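Local coordinates for endo-beta-1,4-glucanase (Cryptopygus antarcticus, PDB 5H4U), which hydrolyses internal beta-1,4-glucosidic linkages in lichenan, barley beta-glucan and carboxymethylcellulose, the last mainly to cellobiose, cellotriose and cellotetraose, at residues W28-P33 against S154-P159; M109-T114 against F137-P142. All blocks are in the same frame, centred on the assembly; numbering follows the deposited sequence.

Contact 1. Residues W28-P33 against S154-P159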
ATOM      1  N   TRP A  28       0.892  -6.822  -2.745  1.00  8.03           N
ATOM      2  CA  TRP A  28      -0.521  -6.788  -2.393  1.00  8.51           C
ATOM      3  C   TRP A  28      -0.858  -8.169  -1.828  1.00  9.19           C
ATOM      4  O   TRP A  28      -1.190  -9.093  -2.571  1.00  9.31           O
ATOM      5  CB  TRP A  28      -1.412  -6.448  -3.564  1.00  8.58           C
ATOM      6  CG  TRP A  28      -2.809  -6.182  -3.161  1.00  8.32           C
ATOM      7  CD1 TRP A  28      -3.784  -7.103  -2.882  1.00  8.71           C
ATOM      8  CD2 TRP A  28      -3.408  -4.901  -3.006  1.00  8.31           C
ATOM      9  NE1 TRP A  28      -4.960  -6.466  -2.556  1.00  8.71           N
ATOM     10  CE2 TRP A  28      -4.756  -5.112  -2.625  1.00  8.64           C
ATOM     11  CE3 TRP A  28      -2.939  -3.592  -3.150  1.00  7.93           C
ATOM     12  CZ2 TRP A  28      -5.632  -4.061  -2.381  1.00  8.26           C
ATOM     13  CZ3 TRP A  28      -3.808  -2.550  -2.907  1.00  8.36           C
ATOM     14  CH2 TRP A  28      -5.144  -2.790  -2.532  1.00  8.41           C
ATOM     15  N   ASP A  29      -0.756  -8.285  -0.519  1.00  9.03           N
ATOM     16  CA  ASP A  29      -1.047  -9.522   0.167  1.00  9.49           C
ATOM     17  C   ASP A  29      -2.453  -9.539   0.746  1.00  9.72           C
ATOM     18  O   ASP A  29      -2.822 -10.514   1.395  1.00 10.17           O
ATOM     19  CB  ASP A  29      -0.001  -9.771   1.262  1.00  9.32           C
ATOM     20  CG  ASP A  29      -0.019  -8.717   2.351  1.00  9.34           C
ATOM     21  OD1 ASP A  29      -0.896  -7.817   2.326  1.00  9.63           O
ATOM     22  OD2 ASP A  29       0.886  -8.770   3.221  1.00  9.42           O
ATOM     23  N   CYS A  30      -3.233  -8.477   0.551  1.00  9.56           N
ATOM     24  CA  CYS A  30      -4.616  -8.400   0.987  1.00  9.28           C
ATOM     25  C   CYS A  30      -4.785  -8.301   2.499  1.00  9.78           C
ATOM     26  O   CYS A  30      -5.930  -8.283   2.973  1.00  9.55           O
ATOM     27  CB  CYS A  30      -5.434  -9.608   0.501  1.00  9.49           C
ATOM     28  SG  CYS A  30      -5.619  -9.786  -1.286  1.00  8.61           S
ATOM     29  N   CYS A  31      -3.705  -8.256   3.283  1.00 10.13           N
ATOM     30  CA  CYS A  31      -3.850  -8.401   4.725  1.00 10.11           C
ATOM     31  C   CYS A  31      -4.303  -7.099   5.374  1.00 10.24           C
ATOM     32  O   CYS A  31      -4.080  -6.004   4.851  1.00 10.09           O
ATOM     33  CB  CYS A  31      -2.538  -8.794   5.367  1.00 10.27           C
ATOM     34  SG  CYS A  31      -1.830 -10.260   4.715  1.00 12.65           S
ATOM     35  N   LYS A  32      -4.872  -7.221   6.563  1.00  9.86           N
ATOM     36  CA  LYS A  32      -5.216  -6.019   7.302  1.00 10.06           C
ATOM     37  C   LYS A  32      -3.925  -5.301   7.677  1.00  9.53           C
ATOM     38  O   LYS A  32      -3.046  -5.906   8.300  1.00  9.94           O
ATOM     39  CB  LYS A  32      -6.032  -6.372   8.543  1.00 10.17           C
ATOM     40  CG  LYS A  32      -6.180  -5.245   9.533  1.00 10.19           C
ATOM     41  CD  LYS A  32      -6.768  -5.704  10.866  1.00 10.36           C
ATOM     42  CE  LYS A  32      -6.593  -4.630  11.952  1.00 10.71           C
ATOM     43  NZ  LYS A  32      -7.816  -3.884  12.365  1.00 11.82           N
ATOM     44  N   PRO A  33      -3.750  -4.047   7.284  1.00  9.30           N
ATOM     45  CA  PRO A  33      -2.462  -3.378   7.483  1.00  9.49           C
ATOM     46  C   PRO A  33      -2.242  -2.975   8.937  1.00  9.81           C
ATOM     47  O   PRO A  33      -3.184  -2.722   9.696  1.00  9.50           O
ATOM     48  CB  PRO A  33      -2.567  -2.157   6.569  1.00  9.27           C
ATOM     49  CG  PRO A  33      -4.023  -1.881   6.485  1.00  9.03           C
ATOM     50  CD  PRO A  33      -4.741  -3.175   6.628  1.00  9.45           C
ATOM     51  N   SER A 154      -7.672 -16.367   0.818  1.00  9.83           N
ATOM     52  CA  SER A 154      -8.880 -16.421   1.612  1.00  9.65           C
ATOM     53  C   SER A 154      -9.819 -15.276   1.268  1.00  9.43           C
ATOM     54  O   SER A 154     -11.030 -15.420   1.433  1.00  9.48           O
ATOM     55  CB  SER A 154      -8.519 -16.468   3.103  1.00  9.84           C
ATOM     56  OG  SER A 154      -8.629 -15.218   3.740  1.00 10.48           O
ATOM     57  N   GLN A 155      -9.309 -14.147   0.767  1.00  9.57           N
ATOM     58  CA  GLN A 155     -10.233 -13.062   0.454  1.00  9.41           C
ATOM     59  C   GLN A 155     -10.840 -13.212  -0.932  1.00  9.31           C
ATOM     60  O   GLN A 155     -12.042 -12.993  -1.105  1.00  9.38           O
ATOM     61  CB  GLN A 155      -9.550 -11.690   0.558  1.00  9.41           C
ATOM     62  CG  GLN A 155     -10.330 -10.554  -0.118  1.00  9.24           C
ATOM     63  CD  GLN A 155      -9.827  -9.144   0.218  1.00  9.38           C
ATOM     64  OE1 GLN A 155      -8.636  -8.905   0.420  1.00  9.10           O
ATOM     65  NE2 GLN A 155     -10.744  -8.191   0.217  1.00  9.89           N
ATOM     66  N   TRP A 156     -10.039 -13.638  -1.912  1.00  9.62           N
ATOM     67  CA  TRP A 156     -10.429 -13.619  -3.318  1.00  9.13           C
ATOM     68  C   TRP A 156     -10.299 -14.954  -4.020  1.00  8.95           C
ATOM     69  O   TRP A 156     -10.601 -15.026  -5.213  1.00  9.33           O
ATOM     70  CB  TRP A 156      -9.557 -12.624  -4.087  1.00  8.92           C
ATOM     71  CG  TRP A 156      -9.634 -11.230  -3.604  1.00  9.31           C
ATOM     72  CD1 TRP A 156      -8.657 -10.539  -2.964  1.00  9.09           C
ATOM     73  CD2 TRP A 156     -10.725 -10.317  -3.778  1.00  9.53           C
ATOM     74  NE1 TRP A 156      -9.071  -9.267  -2.709  1.00  9.04           N
ATOM     75  CE2 TRP A 156     -10.337  -9.099  -3.202  1.00  9.02           C
ATOM     76  CE3 TRP A 156     -11.990 -10.418  -4.371  1.00  9.58           C
ATOM     77  CZ2 TRP A 156     -11.162  -7.991  -3.181  1.00  9.50           C
ATOM     78  CZ3 TRP A 156     -12.814  -9.313  -4.358  1.00 10.09           C
ATOM     79  CH2 TRP A 156     -12.401  -8.114  -3.753  1.00 10.58           C
ATOM     80  N   GLY A 157      -9.785 -15.986  -3.358  1.00  9.17           N
ATOM     81  CA  GLY A 157      -9.554 -17.242  -4.043  1.00  8.77           C
ATOM     82  C   GLY A 157      -8.363 -17.256  -4.969  1.00  9.23           C
ATOM     83  O   GLY A 157      -8.303 -18.096  -5.870  1.00  8.83           O
ATOM     84  N   ALA A 158      -7.386 -16.373  -4.749  1.00  9.17           N
ATOM     85  CA  ALA A 158      -6.165 -16.355  -5.545  1.00  9.42           C
ATOM     86  C   ALA A 158      -5.368 -17.641  -5.326  1.00  9.06           C
ATOM     87  O   ALA A 158      -5.658 -18.407  -4.413  1.00  9.57           O
ATOM     88  CB  ALA A 158      -5.335 -15.130  -5.176  1.00  9.90           C
ATOM     89  N   PRO A 159      -4.371 -17.920  -6.156  1.00  9.42           N
ATOM     90  CA  PRO A 159      -3.557 -19.125  -5.938  1.00  9.72           C
ATOM     91  C   PRO A 159      -2.764 -19.043  -4.642  1.00 10.24           C
ATOM     92  O   PRO A 159      -2.615 -17.982  -4.038  1.00 10.74           O
ATOM     93  CB  PRO A 159      -2.618 -19.153  -7.152  1.00  9.86           C
ATOM     94  CG  PRO A 159      -3.322 -18.330  -8.207  1.00 10.06           C
ATOM     95  CD  PRO A 159      -4.083 -17.280  -7.454  1.00  9.82           C
TER
HETATM   96  O   HOH W   1      -7.884  -7.331  -1.581  1.00  8.39           O
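C30 meets the end of helix 152-156 through its side chain, its CB lying 3.3 Å from the amide oxygen OE1 of Q155 and its SG 3.6 Å from CD1 of W156. The sulfur sits at the edge of the indole, close to its plane: it is 4.5 Å from the centroid of the five-membered ring and 89° off the ring normal, a cysteine sulfur-aromatic contact made edge-on. With CG anti to the backbone N (chi1 164°) and the chain extended beyond it, Q155 passes its CG over one face of the W156 ring, displaced toward the rim, and brings OE1 up to C30. The same oxygen accepts a bond from a water, 2.7 Å from OE1, that also accepts from W28 NE1 at 3.2 Å and from W156 NE1 at a distance too short to be reliable. The water lies at the edge of both indoles, in plane with each, and joins three polar groups of the two segments. The amide's rotation is further set by NE2, which donates to A52 O. Beside C30, C31 N donates to D29 OD1 in an Asx turn, a bond of 3.0 Å; D29 is the inferred nucleophile. The loop that follows strand 19-27 is thus tied to helix 152-156 by packing and water, and covalently by the C30-C152 disulfide, while W28 pairs through its backbone with G145, and D29 with G151.

Contact 2. Residues M109-T114 against F137-P142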
ATOM      1  N   MET A 109       7.161  11.373  -3.065  1.00  9.71           N
ATOM      2  CA  MET A 109       8.430  10.885  -3.566  1.00  9.92           C
ATOM      3  C   MET A 109       8.564  11.206  -5.045  1.00  9.80           C
ATOM      4  O   MET A 109       7.579  11.170  -5.801  1.00  9.38           O
ATOM      5  CB  MET A 109       8.590   9.352  -3.287  1.00 10.15           C
ATOM      6  CG  MET A 109       7.372   8.407  -3.573  1.00  9.87           C
ATOM      7  SD  MET A 109       7.539   6.727  -2.801  1.00 10.75           S
ATOM      8  CE  MET A 109       6.970   5.633  -4.046  1.00  9.28           C
ATOM      9  N   THR A 110       9.783  11.564  -5.433  1.00  9.63           N
ATOM     10  CA  THR A 110      10.164  11.710  -6.824  1.00  9.73           C
ATOM     11  C   THR A 110      10.973  10.478  -7.193  1.00  9.65           C
ATOM     12  O   THR A 110      12.005  10.193  -6.573  1.00  9.69           O
ATOM     13  CB  THR A 110      10.991  12.969  -7.071  1.00 10.24           C
ATOM     14  OG1 THR A 110      10.267  14.107  -6.604  1.00 11.30           O
ATOM     15  CG2 THR A 110      11.238  13.136  -8.570  1.00  9.97           C
ATOM     16  N   PHE A 111      10.479   9.730  -8.168  1.00  9.13           N
ATOM     17  CA  PHE A 111      11.209   8.560  -8.605  1.00  9.33           C
ATOM     18  C   PHE A 111      12.501   8.972  -9.279  1.00  9.59           C
ATOM     19  O   PHE A 111      12.563   9.979  -9.993  1.00  9.54           O
ATOM     20  CB  PHE A 111      10.336   7.701  -9.501  1.00  9.17           C
ATOM     21  CG  PHE A 111       9.204   7.108  -8.757  1.00  8.52           C
ATOM     22  CD1 PHE A 111       9.446   6.132  -7.815  1.00  8.39           C
ATOM     23  CD2 PHE A 111       7.924   7.571  -8.937  1.00  7.80           C
ATOM     24  CE1 PHE A 111       8.431   5.599  -7.108  1.00  8.60           C
ATOM     25  CE2 PHE A 111       6.908   7.047  -8.240  1.00  8.15           C
ATOM     26  CZ  PHE A 111       7.151   6.049  -7.320  1.00  8.60           C
ATOM     27  N   THR A 112      13.542   8.192  -9.019  1.00  9.87           N
ATOM     28  CA  THR A 112      14.898   8.573  -9.358  1.00 10.37           C
ATOM     29  C   THR A 112      15.546   7.714 -10.446  1.00 10.06           C
ATOM     30  O   THR A 112      16.554   8.126 -11.010  1.00  9.51           O
ATOM     31  CB  THR A 112      15.727   8.559  -8.048  1.00 10.43           C
ATOM     32  OG1 THR A 112      15.519   9.768  -7.351  1.00 10.32           O
ATOM     33  CG2 THR A 112      17.182   8.390  -8.258  1.00 10.96           C
ATOM     34  N   ASN A 113      14.965   6.582 -10.834  1.00 10.67           N
ATOM     35  CA  ASN A 113      15.755   5.742 -11.727  1.00 11.09           C
ATOM     36  C   ASN A 113      15.033   4.805 -12.692  1.00 11.56           C
ATOM     37  O   ASN A 113      15.730   3.998 -13.324  1.00 12.51           O
ATOM     38  CB  ASN A 113      16.738   4.870 -10.948  1.00 10.87           C
ATOM     39  CG  ASN A 113      16.075   3.699 -10.287  1.00 11.07           C
ATOM     40  OD1 ASN A 113      14.933   3.770  -9.857  1.00 11.04           O
ATOM     41  ND2 ASN A 113      16.758   2.588 -10.270  1.00 12.66           N
ATOM     42  N   THR A 114      13.722   4.802 -12.856  1.00 10.32           N
ATOM     43  CA  THR A 114      13.346   3.871 -13.925  1.00 10.30           C
ATOM     44  C   THR A 114      12.764   4.603 -15.120  1.00 10.18           C
ATOM     45  O   THR A 114      13.088   5.760 -15.383  1.00 10.61           O
ATOM     46  CB  THR A 114      12.325   2.831 -13.476  1.00 10.38           C
ATOM     47  OG1 THR A 114      11.103   3.487 -13.117  1.00  9.24           O
ATOM     48  CG2 THR A 114      12.873   1.972 -12.314  1.00  9.68           C
ATOM     49  N   PHE A 137      10.021   1.559   0.968  1.00 10.28           N
ATOM     50  CA  PHE A 137       8.583   1.752   0.795  1.00  9.19           C
ATOM     51  C   PHE A 137       8.077   0.631  -0.097  1.00  9.10           C
ATOM     52  O   PHE A 137       8.562   0.462  -1.218  1.00  9.12           O
ATOM     53  CB  PHE A 137       8.259   3.114   0.175  1.00  9.11           C
ATOM     54  CG  PHE A 137       8.216   4.248   1.161  1.00  9.48           C
ATOM     55  CD1 PHE A 137       9.387   4.787   1.671  1.00  9.63           C
ATOM     56  CD2 PHE A 137       7.008   4.823   1.527  1.00  9.23           C
ATOM     57  CE1 PHE A 137       9.348   5.844   2.557  1.00 10.12           C
ATOM     58  CE2 PHE A 137       6.962   5.877   2.420  1.00  8.74           C
ATOM     59  CZ  PHE A 137       8.122   6.388   2.941  1.00  9.41           C
ATOM     60  N   ASP A 138       7.099  -0.119   0.391  1.00  9.09           N
ATOM     61  CA  ASP A 138       6.492  -1.217  -0.361  1.00  8.64           C
ATOM     62  C   ASP A 138       5.157  -0.690  -0.848  1.00  8.01           C
ATOM     63  O   ASP A 138       4.217  -0.566  -0.071  1.00  8.36           O
ATOM     64  CB  ASP A 138       6.333  -2.479   0.488  1.00  8.51           C
ATOM     65  CG  ASP A 138       7.567  -2.775   1.354  1.00  9.77           C
ATOM     66  OD1 ASP A 138       8.714  -2.630   0.857  1.00  9.46           O
ATOM     67  OD2 ASP A 138       7.398  -3.179   2.536  1.00 10.68           O
ATOM     68  N   LEU A 139       5.097  -0.310  -2.118  1.00  7.93           N
ATOM     69  CA  LEU A 139       3.869   0.244  -2.674  1.00  8.13           C
ATOM     70  C   LEU A 139       2.794  -0.830  -2.779  1.00  7.27           C
ATOM     71  O   LEU A 139       3.039  -1.933  -3.269  1.00  7.69           O
ATOM     72  CB  LEU A 139       4.132   0.882  -4.049  1.00  7.91           C
ATOM     73  CG  LEU A 139       4.986   2.156  -4.184  1.00  8.06           C
ATOM     74  CD1 LEU A 139       6.280   2.096  -3.420  1.00  8.90           C
ATOM     75  CD2 LEU A 139       5.285   2.467  -5.633  1.00  7.74           C
ATOM     76  N   MET A 140       1.585  -0.477  -2.380  1.00  7.35           N
ATOM     77  CA  MET A 140       0.476  -1.422  -2.406  1.00  7.59           C
ATOM     78  C   MET A 140      -0.143  -1.412  -3.804  1.00  7.60           C
ATOM     79  O   MET A 140      -0.874  -0.496  -4.173  1.00  7.70           O
ATOM     80  CB  MET A 140      -0.525  -1.067  -1.314  1.00  7.63           C
ATOM     81  CG  MET A 140      -0.127  -1.646   0.025  1.00  8.31           C
ATOM     82  SD  MET A 140      -1.087  -1.110   1.468  1.00 11.13           S
ATOM     83  CE  MET A 140      -2.428  -2.288   1.401  1.00  9.07           C
ATOM     84  N   ILE A 141       0.155  -2.442  -4.594  1.00  7.94           N
ATOM     85  CA  ILE A 141      -0.319  -2.545  -5.969  1.00  7.67           C
ATOM     86  C   ILE A 141      -0.949  -3.913  -6.204  1.00  7.98           C
ATOM     87  O   ILE A 141      -0.263  -4.931  -6.106  1.00  8.17           O
ATOM     88  CB  ILE A 141       0.821  -2.301  -6.966  1.00  7.54           C
ATOM     89  CG1 ILE A 141       1.565  -1.022  -6.563  1.00  7.64           C
ATOM     90  CG2 ILE A 141       0.258  -2.140  -8.346  1.00  8.04           C
ATOM     91  CD1 ILE A 141       2.899  -0.844  -7.198  1.00  7.80           C
ATOM     92  N   PRO A 142      -2.241  -3.994  -6.524  1.00  8.20           N
ATOM     93  CA  PRO A 142      -2.865  -5.299  -6.776  1.00  8.22           C
ATOM     94  C   PRO A 142      -2.179  -6.025  -7.920  1.00  8.64           C
ATOM     95  O   PRO A 142      -2.021  -5.490  -9.018  1.00  8.45           O
ATOM     96  CB  PRO A 142      -4.307  -4.930  -7.130  1.00  8.65           C
ATOM     97  CG  PRO A 142      -4.510  -3.610  -6.539  1.00  8.66           C
ATOM     98  CD  PRO A 142      -3.212  -2.904  -6.622  1.00  8.24           C
TER
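M109 and L139 reach toward each other tip to tip, and their methyl groups make the closest approach between the two strands: M109 CE lies 3.7 Å from L139 CD1 and 3.9 Å from L139 CD2, so the thioether methyl rests against both branches of the leucine. F111 adds a looser contact, its CZ being 4.4 Å from L139 CD2, with the methyl set obliquely to the ring. A Met-aromatic contact completes the first shell, M109 SD standing 5.1 Å from the centroid of the F137 ring and 26° off its normal, an oblique approach. The torsions of M109 account for both partners: CG lies between the backbone N and the carbonyl carbon (chi1 44°), and the bend at chi3 (-138°) turns CE to L139 while SD stays near F137. The backbones are well apart, the nearest CA pair, M109 and F137, being 10.1 Å distant, so side chains alone span the gap. Farther out, M121 of strand 120-128 touches F111 and L139, M202 and F204 of strand 201-207 pack on M109, and Y107 meets F137 edge-to-face. These residues belong to the curled sheet of the double-psi beta-barrel fold of family 45. Since every touching group is apolar and buried, cohesion here comes from van der Waals and sulfur-aromatic packing inside the barrel; D138, the inferred proton donor between F137 and L139, takes no part.

In the fold
Contacts 1 and 2 are both buried, and the chain's centre falls between them, their own centres being 21 Å apart. Contact 2 belongs to the barrel interior and joins two strands of the sheet; contact 1 lies somewhat farther from the chain's centre, about 13 Å against 10 Å, and joins a loop to a short helix, with exposed residues nearby in S154-P159. The chemistry differs accordingly: thioether, leucine and phenylalanine groups in contact 2, a disulfide sulfur, an amide, two indoles and a water in contact 1. Both segments of contact 2 fall within the span of chain between those of contact 1. The two meet where W28 packs on I141 and P142. One segment of each carries an inferred catalytic aspartate, D29 or D138, that takes no part in the touching.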